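PDB 7N67: FdtA domain-containing protein from Helicobacter canadensis MIT 98-5491, which probably acts as a cupin-fold 3,4-ketoisomerase on a dTDP-linked keto sugar during the biosynthesis of an unusual formylated sugar. Local coordinates for residues K113-R117 / I142-F148. Residues are numbered along the deposited sequence; the frame is centred on the assembly and turned at random.
Sequences KNMWR and IRDYDEF. With TYD (thymidine-5'-diphosphate), chain E.
Trp116 sets CG opposite its backbone N (chi1 -178°) and Tyr145 does likewise, which swings the indole out from its strand and turns the rim of the phenol ring toward it. Tyr145 CD1 stands over one indole face, 3.7 Å from Trp116 CD2, in an edge-to-face pair with planes at 64°. Farther along the same indole, Tyr145 CA makes a CH-pi contact with the six-membered ring, 4.0 Å from its centroid. A residue as wide as tryptophan suits this place, because its far rim also reaches the backbone where the helix begins, with Trp116 CH2 3.5 Å from Tyr145 N. Glu118 accepts from the indole NE1; tyrosine gives the indole a carbon edge and keeps a hydroxyl for Asn92. Phe148, a purely apolar ring suited to its buried spot, offers a face to Trp116 CB, which lies 3.7 Å from Phe148 CE2, and its edge to the carbonyl of Asn114. The three rings form an aromatic cluster that seats the C-terminal helix 145-152 on a sheet of the cupin beta-sandwich, beside strand 68-73. Asp144 is the N-cap of that helix, its short side chain letting OD1 turn back to accept from Glu147 N (3.0 Å, nearly straight at 169°). From the same turn the long, extended chain of Arg143 carries its forked donors to a phosphate oxygen, both terminal nitrogens donating to O1A of thymidine-5'-diphosphate, NH2 at 3.1 Å, with the oxygen in the guanidinium plane. Glu138 forms a salt bridge with Arg143 NE, which helps fix the guanidinium's rotation.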
loop_
_atom_site.group_PDB
_atom_site.type_symbol
_atom_site.label_atom_id
_atom_site.label_comp_id
_atom_site.label_asym_id
_atom_site.label_seq_id
_atom_site.Cartn_x
_atom_site.Cartn_y
_atom_site.Cartn_z
ATOM N N LYS B 113 -3.285 24.624 18.364
ATOM C CA LYS B 113 -2.993 25.987 17.859
ATOM C C LYS B 113 -1.526 26.334 18.102
ATOM O O LYS B 113 -0.918 25.775 19.045
ATOM C CB LYS B 113 -3.887 26.995 18.584
ATOM C CG LYS B 113 -5.366 26.893 18.259
ATOM C CD LYS B 113 -6.223 27.954 18.918
ATOM C CE LYS B 113 -7.628 27.926 18.355
ATOM N NZ LYS B 113 -8.562 28.770 19.134
ATOM N N ASN B 114 -0.990 27.262 17.310
ATOM C CA ASN B 114 0.371 27.797 17.537
ATOM C C ASN B 114 1.331 26.606 17.653
ATOM O O ASN B 114 2.129 26.586 18.610
ATOM C CB ASN B 114 0.417 28.683 18.792
ATOM C CG ASN B 114 -0.606 29.800 18.778
ATOM O OD1 ASN B 114 -1.319 30.000 19.758
ATOM N ND2 ASN B 114 -0.697 30.522 17.678
ATOM N N MET B 115 1.210 25.635 16.736
ATOM C CA MET B 115 2.085 24.436 16.651
ATOM C C MET B 115 2.762 24.397 15.281
ATOM O O MET B 115 2.057 24.284 14.271
ATOM C CB MET B 115 1.278 23.151 16.844
ATOM C CG MET B 115 0.928 22.850 18.292
ATOM S SD MET B 115 2.325 22.224 19.256
ATOM C CE MET B 115 2.621 20.654 18.453
ATOM N N TRP B 116 4.084 24.523 15.251
ATOM C CA TRP B 116 4.921 24.207 14.070
ATOM C C TRP B 116 4.972 22.691 13.940
ATOM O O TRP B 116 5.058 22.011 15.001
ATOM C CB TRP B 116 6.323 24.795 14.239
ATOM C CG TRP B 116 7.239 24.565 13.078
ATOM C CD1 TRP B 116 8.094 23.518 12.913
ATOM C CD2 TRP B 116 7.412 25.415 11.930
ATOM N NE1 TRP B 116 8.775 23.646 11.732
ATOM C CE2 TRP B 116 8.375 24.801 11.106
ATOM C CE3 TRP B 116 6.837 26.613 11.508
ATOM C CZ2 TRP B 116 8.809 25.374 9.913
ATOM C CZ3 TRP B 116 7.254 27.173 10.320
ATOM C CH2 TRP B 116 8.220 26.554 9.529
ATOM N N ARG B 117 4.893 22.181 12.715
ATOM C CA ARG B 117 4.906 20.714 12.483
ATOM C C ARG B 117 5.651 20.432 11.181
ATOM O O ARG B 117 5.579 21.268 10.244
ATOM C CB ARG B 117 3.499 20.097 12.518
ATOM C CG ARG B 117 2.699 20.155 11.223
ATOM C CD ARG B 117 2.300 21.572 10.818
ATOM N NE ARG B 117 1.571 22.264 11.878
ATOM C CZ ARG B 117 0.268 22.112 12.128
ATOM N NH1 ARG B 117 -0.460 21.288 11.388
ATOM N NH2 ARG B 117 -0.303 22.771 13.122
ATOM N N ILE B 142 2.019 30.149 8.487
ATOM C CA ILE B 142 3.400 30.609 8.797
ATOM C C ILE B 142 4.344 29.531 8.276
ATOM O O ILE B 142 4.275 28.410 8.799
ATOM C CB ILE B 142 3.532 30.868 10.305
ATOM C CG1 ILE B 142 2.425 31.815 10.776
ATOM C CG2 ILE B 142 4.928 31.376 10.639
ATOM C CD1 ILE B 142 2.259 31.865 12.260
ATOM N N ARG B 143 5.098 29.836 7.219
ATOM C CA ARG B 143 5.988 28.869 6.524
ATOM C C ARG B 143 7.463 29.201 6.808
ATOM O O ARG B 143 8.326 28.689 6.061
ATOM C CB ARG B 143 5.739 28.897 5.010
ATOM C CG ARG B 143 4.324 28.532 4.587
ATOM C CD ARG B 143 4.227 28.390 3.079
ATOM N NE ARG B 143 2.933 27.874 2.639
ATOM C CZ ARG B 143 2.565 26.596 2.658
ATOM N NH1 ARG B 143 3.384 25.668 3.119
ATOM N NH2 ARG B 143 1.364 26.248 2.227
ATOM N N ASP B 144 7.741 30.049 7.804
ATOM C CA ASP B 144 9.114 30.437 8.226
ATOM C C ASP B 144 9.221 30.181 9.726
ATOM O O ASP B 144 8.376 30.735 10.467
ATOM C CB ASP B 144 9.410 31.902 7.906
ATOM C CG ASP B 144 10.845 32.309 8.197
ATOM O OD1 ASP B 144 11.181 32.555 9.383
ATOM O OD2 ASP B 144 11.622 32.342 7.242
ATOM N N TYR B 145 10.213 29.399 10.168
ATOM C CA TYR B 145 10.352 29.016 11.601
ATOM C C TYR B 145 10.640 30.266 12.453
ATOM O O TYR B 145 10.017 30.417 13.563
ATOM C CB TYR B 145 11.386 27.902 11.791
ATOM C CG TYR B 145 11.429 27.381 13.207
ATOM C CD1 TYR B 145 10.298 26.853 13.818
ATOM C CD2 TYR B 145 12.593 27.440 13.955
ATOM C CE1 TYR B 145 10.322 26.404 15.131
ATOM C CE2 TYR B 145 12.636 26.986 15.263
ATOM C CZ TYR B 145 11.501 26.466 15.853
ATOM O OH TYR B 145 11.575 26.030 17.142
ATOM N N ASP B 146 11.509 31.159 11.951
ATOM C CA ASP B 146 11.952 32.386 12.676
ATOM C C ASP B 146 10.720 33.284 12.921
ATOM O O ASP B 146 10.536 33.750 14.083
ATOM C CB ASP B 146 13.100 33.084 11.931
ATOM C CG ASP B 146 14.414 32.313 11.899
ATOM O OD1 ASP B 146 14.870 31.838 12.951
ATOM O OD2 ASP B 146 14.987 32.210 10.833
ATOM N N GLU B 147 9.898 33.478 11.877
ATOM C CA GLU B 147 8.564 34.140 11.914
ATOM C C GLU B 147 7.695 33.495 13.007
ATOM O O GLU B 147 7.052 34.249 13.795
ATOM C CB GLU B 147 7.930 34.038 10.524
ATOM C CG GLU B 147 6.821 35.044 10.247
ATOM C CD GLU B 147 6.061 34.818 8.939
ATOM O OE1 GLU B 147 5.080 35.558 8.691
ATOM O OE2 GLU B 147 6.445 33.902 8.161
ATOM N N PHE B 148 7.692 32.158 13.091
ATOM C CA PHE B 148 6.894 31.403 14.096
ATOM C C PHE B 148 7.388 31.753 15.508
ATOM O O PHE B 148 6.573 31.956 16.417
ATOM C CB PHE B 148 6.936 29.890 13.824
ATOM C CG PHE B 148 6.319 29.056 14.918
ATOM C CD1 PHE B 148 4.959 29.109 15.172
ATOM C CD2 PHE B 148 7.098 28.259 15.736
ATOM C CE1 PHE B 148 4.400 28.376 16.209
ATOM C CE2 PHE B 148 6.532 27.515 16.761
ATOM C CZ PHE B 148 5.187 27.571 16.992
HETATM P PA TYD E . 1.877 22.247 1.425
HETATM O O1A TYD E . 1.485 23.193 2.506
HETATM O O2A TYD E . 3.162 22.474 0.704
HETATM O O3A TYD E . 1.798 20.752 1.981
HETATM P PB TYD E . 2.354 20.004 3.278
HETATM O O1B TYD E . 2.064 18.523 3.042
HETATM O O2B TYD E . 3.832 20.328 3.278
HETATM O O3B TYD E . 1.639 20.543 4.483
HETATM O "O5'" TYD E . 0.712 22.160 0.334
HETATM C "C5'" TYD E . 1.097 21.862 -1.023
HETATM C "C4'" TYD E . 0.251 22.711 -1.932
HETATM O "O4'" TYD E . -1.141 22.393 -1.705
HETATM C "C3'" TYD E . 0.412 24.216 -1.716
HETATM O "O3'" TYD E . 0.519 24.887 -2.962
HETATM C "C2'" TYD E . -0.874 24.609 -1.006
HETATM C "C1'" TYD E . -1.876 23.592 -1.535
HETATM N N1 TYD E . -3.001 23.320 -0.612
HETATM C C2 TYD E . -4.275 23.660 -1.021
HETATM O O2 TYD E . -4.509 24.162 -2.114
HETATM N N3 TYD E . -5.258 23.406 -0.094
HETATM C C4 TYD E . -5.105 22.847 1.162
HETATM O O4 TYD E . -6.094 22.673 1.887
HETATM C C5 TYD E . -3.750 22.501 1.521
HETATM C C5M TYD E . -3.500 21.885 2.866
HETATM C C6 TYD E . -2.776 22.758 0.634
#